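Local coordinates for protein ubiquitin-conjugating enzyme (Plasmodium vivax, PDB 2FO3) that probably transfers ubiquitin as an E2 conjugating enzyme, taking it from an E1 as a thioester and passing it on toward substrates, here as the UBC domain alone, at residues I35-V40 with K58-D63; L15-N20 with S104-V109. All coordinates share one frame; numbering follows the deposited sequence.

Both interactions belong to one UBC domain, with centres about 12 Å apart, each about 9 Å from the centre of the chain. Interaction 2 comes first and last along the sequence: it joins helix 10-20 to helix 105-116. Interaction 1 falls between its two halves and pairs strands 37-43 and 54-60, the middle strands of the four-stranded antiparallel sheet. The helices lie against the sheet face that carries W38, V40 and I59. The two contacts touch directly there. The W38 ring meets L15 and I105, F61 meets I105, and V40 meets F18. Sheet and helices therefore share one hydrophobic core, which ties the N-terminal helix to the rest of the domain.

Interaction 1: I35-V40 with K58-D63; sequences IRIWIV and KIIFPD
W38 and I59 face each other in the antiparallel beta hairpin of strands 37-43 and 54-60, at the centre of the UBC sheet. They form a hydrogen-bonded pair: W38 N to I59 O and I59 N to W38 O, both 2.9 Å. I37 with I60 and I39 with K58 are the flanking non-hydrogen-bonded pairs. K58 can be followed outward on the face it shares with I37 and I39. K58 CB is 4.0 Å from I39 CD1. K58 CG comes closer, 3.7 Å from I39 CD1, and CD packs on that methyl too. The chain then runs on extended and brings CE to CG2 and CD1 of I37. On the other face F61 and W38 make an edge-to-face pair, planes at 72°. F61 CE2 sits over the centre of the indole, 3.7 Å from W38 CE2. Helix 105-116 adds I105 to both rings. Beyond the last bridge F61 N still bonds R36 O, 2.8 Å and nearly straight at 171°. R36 CG lies beside its own backbone N (chi1 -61°), and the extended chain carries the guanidinium alongside the loop that follows the strand. There R36 NH1 gives a weak hydrogen bond to F61 O, 3.4 Å.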
loop_
_atom_site.group_PDB
_atom_site.type_symbol
_atom_site.label_atom_id
_atom_site.label_comp_id
_atom_site.label_asym_id
_atom_site.label_seq_id
_atom_site.Cartn_x
_atom_site.Cartn_y
_atom_site.Cartn_z
ATOM N N ILE A 35 -6.912 1.546 -14.653
ATOM C CA ILE A 35 -7.403 0.507 -13.733
ATOM C C ILE A 35 -6.253 -0.099 -12.913
ATOM O O ILE A 35 -6.485 -0.771 -11.908
ATOM C CB ILE A 35 -8.155 -0.665 -14.477
ATOM C CG1 ILE A 35 -7.250 -1.363 -15.498
ATOM C CG2 ILE A 35 -9.460 -0.165 -15.155
ATOM C CD1 ILE A 35 -7.964 -2.598 -16.214
ATOM N N ARG A 36 -5.023 0.142 -13.368
ATOM C CA ARG A 36 -3.833 -0.474 -12.758
ATOM C C ARG A 36 -3.151 0.400 -11.699
ATOM O O ARG A 36 -2.090 0.037 -11.177
ATOM C CB ARG A 36 -2.855 -0.933 -13.860
ATOM C CG ARG A 36 -3.485 -1.959 -14.759
ATOM C CD ARG A 36 -2.488 -2.721 -15.576
ATOM N NE ARG A 36 -3.082 -3.991 -15.997
ATOM C CZ ARG A 36 -2.876 -5.174 -15.392
ATOM N NH1 ARG A 36 -2.061 -5.279 -14.345
ATOM N NH2 ARG A 36 -3.477 -6.271 -15.855
ATOM N N ILE A 37 -3.762 1.537 -11.354
ATOM C CA ILE A 37 -3.210 2.412 -10.306
ATOM C C ILE A 37 -4.249 2.719 -9.200
ATOM O O ILE A 37 -5.375 3.170 -9.498
ATOM C CB ILE A 37 -2.647 3.766 -10.879
ATOM C CG1 ILE A 37 -1.431 3.526 -11.769
ATOM C CG2 ILE A 37 -2.303 4.723 -9.762
ATOM C CD1 ILE A 37 -0.829 4.798 -12.372
ATOM N N TRP A 38 -3.855 2.485 -7.949
ATOM C CA TRP A 38 -4.640 2.842 -6.762
ATOM C C TRP A 38 -3.870 3.844 -5.926
ATOM O O TRP A 38 -2.649 3.868 -5.949
ATOM C CB TRP A 38 -4.926 1.608 -5.876
ATOM C CG TRP A 38 -5.767 0.513 -6.451
ATOM C CD1 TRP A 38 -6.390 0.478 -7.698
ATOM C CD2 TRP A 38 -6.164 -0.696 -5.774
ATOM N NE1 TRP A 38 -7.092 -0.692 -7.820
ATOM C CE2 TRP A 38 -6.988 -1.421 -6.660
ATOM C CE3 TRP A 38 -5.905 -1.230 -4.492
ATOM C CZ2 TRP A 38 -7.539 -2.688 -6.324
ATOM C CZ3 TRP A 38 -6.445 -2.492 -4.152
ATOM C CH2 TRP A 38 -7.262 -3.200 -5.076
ATOM N N ILE A 39 -4.580 4.643 -5.147
ATOM C CA ILE A 39 -3.964 5.513 -4.163
ATOM C C ILE A 39 -4.669 5.252 -2.854
ATOM O O ILE A 39 -5.887 5.464 -2.726
ATOM C CB ILE A 39 -4.095 7.039 -4.465
ATOM C CG1 ILE A 39 -3.748 7.382 -5.919
ATOM C CG2 ILE A 39 -3.274 7.877 -3.455
ATOM C CD1 ILE A 39 -2.322 7.239 -6.240
ATOM N N VAL A 40 -3.900 4.784 -1.891
ATOM C CA VAL A 40 -4.409 4.526 -0.554
ATOM C C VAL A 40 -4.040 5.671 0.405
ATOM O O VAL A 40 -2.862 6.074 0.516
ATOM C CB VAL A 40 -3.902 3.135 -0.036
ATOM C CG1 VAL A 40 -4.295 2.903 1.434
ATOM C CG2 VAL A 40 -4.439 2.041 -0.903
ATOM N N LYS A 58 0.950 5.018 -3.184
ATOM C CA LYS A 58 0.596 4.722 -4.572
ATOM C C LYS A 58 0.906 3.256 -4.878
ATOM O O LYS A 58 1.988 2.764 -4.541
ATOM C CB LYS A 58 1.304 5.633 -5.549
ATOM C CG LYS A 58 0.842 5.377 -6.977
ATOM C CD LYS A 58 1.063 6.635 -7.856
ATOM C CE LYS A 58 1.325 6.228 -9.291
ATOM N NZ LYS A 58 1.632 7.448 -10.162
ATOM N N ILE A 59 -0.046 2.588 -5.504
ATOM C CA ILE A 59 0.037 1.175 -5.814
ATOM C C ILE A 59 -0.131 0.965 -7.304
ATOM O O ILE A 59 -1.147 1.318 -7.875
ATOM C CB ILE A 59 -0.990 0.336 -5.012
ATOM C CG1 ILE A 59 -0.756 0.485 -3.492
ATOM C CG2 ILE A 59 -0.879 -1.159 -5.409
ATOM C CD1 ILE A 59 -1.959 0.015 -2.662
ATOM N N ILE A 60 0.900 0.415 -7.945
ATOM C CA ILE A 60 0.838 0.155 -9.383
ATOM C C ILE A 60 0.896 -1.319 -9.674
ATOM O O ILE A 60 1.867 -2.009 -9.295
ATOM C CB ILE A 60 2.001 0.864 -10.141
ATOM C CG1 ILE A 60 2.066 2.349 -9.776
ATOM C CG2 ILE A 60 1.862 0.653 -11.665
ATOM C CD1 ILE A 60 3.357 3.012 -10.104
ATOM N N PHE A 61 -0.119 -1.816 -10.362
ATOM C CA PHE A 61 -0.145 -3.224 -10.773
ATOM C C PHE A 61 0.521 -3.396 -12.143
ATOM O O PHE A 61 0.012 -2.861 -13.143
ATOM C CB PHE A 61 -1.566 -3.729 -10.867
ATOM C CG PHE A 61 -2.316 -3.651 -9.585
ATOM C CD1 PHE A 61 -2.294 -4.719 -8.674
ATOM C CD2 PHE A 61 -3.053 -2.499 -9.266
ATOM C CE1 PHE A 61 -3.008 -4.635 -7.465
ATOM C CE2 PHE A 61 -3.759 -2.414 -8.050
ATOM C CZ PHE A 61 -3.727 -3.478 -7.159
ATOM N N PRO A 62 1.668 -4.122 -12.185
ATOM C CA PRO A 62 2.372 -4.349 -13.438
ATOM C C PRO A 62 1.614 -5.332 -14.330
ATOM O O PRO A 62 0.705 -6.042 -13.875
ATOM C CB PRO A 62 3.724 -4.922 -12.983
ATOM C CG PRO A 62 3.404 -5.646 -11.707
ATOM C CD PRO A 62 2.372 -4.752 -11.038
ATOM N N ASP A 63 1.987 -5.360 -15.600
ATOM C CA ASP A 63 1.345 -6.231 -16.555
ATOM C C ASP A 63 1.376 -7.727 -16.163
ATOM O O ASP A 63 0.459 -8.488 -16.528
ATOM C CB ASP A 63 1.974 -6.038 -17.937
ATOM C CG ASP A 63 1.037 -6.424 -19.045
ATOM O OD1 ASP A 63 -0.080 -5.850 -19.105
ATOM O OD2 ASP A 63 1.405 -7.296 -19.856
#

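Interaction 2: L15-N20 with S104-V109; sequences LHNFLN and SISGLV
F18 and S106 bring the two helices nearest, with CA atoms 5.3 Å apart, while the short axes of 15-20 and 105-109 make an angle of 53° and come no closer than 9.4 Å. F18 CG is anti to the backbone N (chi1 -158°), and the ring reaches the first turn of the second helix. F18 CD1 lies 3.7 Å from S106 N and also meets I105 CG2. V109 CG2 approaches the ring edge, 4.0 Å from F18 CE1. P23, L28 and V40 also pack on F18. The polar side is bridged by water. One water lies 2.9 Å from N17 OD1 and accepts from S106 N. A second water bonds S104 OG and reaches N17 OD1 only weakly. N17 OD1 also rests on S106 CB. S106 OG turns elsewhere, to the carbonyl of N21. At the N-cap, S104 OG accepts from G107 N, 2.9 Å. Its chi1 of 72° sets it between backbone N and carbonyl carbon, within reach of that N-H. I105 N bonds a carboxylate oxygen of E14, a further tie between the helices. Two helices thus pack on each other over one face of the antiparallel sheet, as in the UBC fold.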
loop_
_atom_site.group_PDB
_atom_site.type_symbol
_atom_site.label_atom_id
_atom_site.label_comp_id
_atom_site.label_asym_id
_atom_site.label_seq_id
_atom_site.Cartn_x
_atom_site.Cartn_y
_atom_site.Cartn_z
ATOM N N LEU A 15 -9.873 -5.383 -5.351
ATOM C CA LEU A 15 -10.679 -4.166 -5.142
ATOM C C LEU A 15 -11.858 -4.465 -4.210
ATOM O O LEU A 15 -12.055 -3.767 -3.229
ATOM C CB LEU A 15 -11.181 -3.614 -6.464
ATOM C CG LEU A 15 -12.111 -2.378 -6.403
ATOM C CD1 LEU A 15 -11.533 -1.186 -5.617
ATOM C CD2 LEU A 15 -12.440 -1.991 -7.839
ATOM N N HIS A 16 -12.620 -5.520 -4.524
ATOM C CA HIS A 16 -13.665 -6.018 -3.610
ATOM C C HIS A 16 -13.110 -6.256 -2.224
ATOM O O HIS A 16 -13.683 -5.827 -1.229
ATOM C CB HIS A 16 -14.290 -7.325 -4.150
ATOM C CG HIS A 16 -15.131 -8.047 -3.137
ATOM N ND1 HIS A 16 -16.275 -7.502 -2.591
ATOM C CD2 HIS A 16 -14.991 -9.273 -2.571
ATOM C CE1 HIS A 16 -16.808 -8.364 -1.736
ATOM N NE2 HIS A 16 -16.044 -9.441 -1.697
ATOM N N ASN A 17 -11.978 -6.961 -2.146
ATOM C CA ASN A 17 -11.421 -7.276 -0.829
ATOM C C ASN A 17 -11.060 -6.065 -0.016
ATOM O O ASN A 17 -11.358 -6.007 1.192
ATOM C CB ASN A 17 -10.207 -8.208 -0.950
ATOM C CG ASN A 17 -9.608 -8.516 0.389
ATOM O OD1 ASN A 17 -8.520 -8.042 0.728
ATOM N ND2 ASN A 17 -10.341 -9.254 1.196
ATOM N N PHE A 18 -10.419 -5.091 -0.672
ATOM C CA PHE A 18 -9.996 -3.867 -0.041
ATOM C C PHE A 18 -11.210 -3.031 0.397
ATOM O O PHE A 18 -11.234 -2.519 1.502
ATOM C CB PHE A 18 -9.123 -3.051 -0.980
ATOM C CG PHE A 18 -8.234 -2.080 -0.271
ATOM C CD1 PHE A 18 -6.876 -2.363 -0.102
ATOM C CD2 PHE A 18 -8.738 -0.885 0.232
ATOM C CE1 PHE A 18 -6.041 -1.454 0.544
ATOM C CE2 PHE A 18 -7.913 0.040 0.911
ATOM C CZ PHE A 18 -6.573 -0.231 1.057
ATOM N N LEU A 19 -12.210 -2.904 -0.472
ATOM C CA LEU A 19 -13.396 -2.078 -0.127
ATOM C C LEU A 19 -14.182 -2.714 0.978
ATOM O O LEU A 19 -14.704 -2.029 1.842
ATOM C CB LEU A 19 -14.298 -1.880 -1.331
ATOM C CG LEU A 19 -13.671 -1.040 -2.443
ATOM C CD1 LEU A 19 -14.599 -1.016 -3.668
ATOM C CD2 LEU A 19 -13.302 0.399 -1.956
ATOM N N ASN A 20 -14.272 -4.040 0.941
ATOM C CA ASN A 20 -15.010 -4.775 1.974
ATOM C C ASN A 20 -14.231 -4.904 3.293
ATOM O O ASN A 20 -14.808 -4.806 4.393
ATOM C CB ASN A 20 -15.438 -6.135 1.437
ATOM C CG ASN A 20 -16.889 -6.414 1.681
ATOM O OD1 ASN A 20 -17.268 -7.548 1.981
ATOM N ND2 ASN A 20 -17.734 -5.368 1.557
ATOM N N SER A 104 -2.870 -10.458 -0.487
ATOM C CA SER A 104 -3.889 -9.459 -0.783
ATOM C C SER A 104 -3.286 -8.062 -0.704
ATOM O O SER A 104 -2.353 -7.816 0.084
ATOM C CB SER A 104 -5.053 -9.558 0.219
ATOM O OG SER A 104 -4.703 -9.089 1.505
ATOM N N ILE A 105 -3.827 -7.118 -1.476
ATOM C CA ILE A 105 -3.342 -5.733 -1.379
ATOM C C ILE A 105 -3.680 -5.143 0.002
ATOM O O ILE A 105 -2.885 -4.418 0.598
ATOM C CB ILE A 105 -3.916 -4.854 -2.515
ATOM C CG1 ILE A 105 -3.597 -5.479 -3.897
ATOM C CG2 ILE A 105 -3.466 -3.373 -2.369
ATOM C CD1 ILE A 105 -2.063 -5.714 -4.202
ATOM N N SER A 106 -4.883 -5.414 0.485
ATOM C CA SER A 106 -5.237 -5.035 1.848
ATOM C C SER A 106 -4.160 -5.472 2.896
ATOM O O SER A 106 -3.731 -4.670 3.725
ATOM C CB SER A 106 -6.621 -5.602 2.222
ATOM O OG SER A 106 -7.027 -5.014 3.425
ATOM N N GLY A 107 -3.736 -6.739 2.842
ATOM C CA GLY A 107 -2.712 -7.285 3.757
ATOM C C GLY A 107 -1.342 -6.633 3.546
ATOM O O GLY A 107 -0.592 -6.430 4.513
ATOM N N LEU A 108 -1.019 -6.327 2.295
ATOM C CA LEU A 108 0.233 -5.636 1.990
ATOM C C LEU A 108 0.267 -4.272 2.678
ATOM O O LEU A 108 1.233 -3.944 3.350
ATOM C CB LEU A 108 0.399 -5.502 0.472
ATOM C CG LEU A 108 1.563 -4.662 -0.008
ATOM C CD1 LEU A 108 2.870 -5.332 0.404
ATOM C CD2 LEU A 108 1.460 -4.480 -1.513
ATOM N N VAL A 109 -0.814 -3.496 2.515
ATOM C CA VAL A 109 -0.951 -2.191 3.153
ATOM C C VAL A 109 -0.946 -2.330 4.682
ATOM O O VAL A 109 -0.298 -1.556 5.388
ATOM C CB VAL A 109 -2.235 -1.450 2.620
ATOM C CG1 VAL A 109 -2.491 -0.172 3.439
ATOM C CG2 VAL A 109 -2.072 -1.150 1.073
HETATM O O HOH W 1 -7.108 -6.441 -1.214
HETATM O O HOH W 2 -6.650 -9.176 3.393
#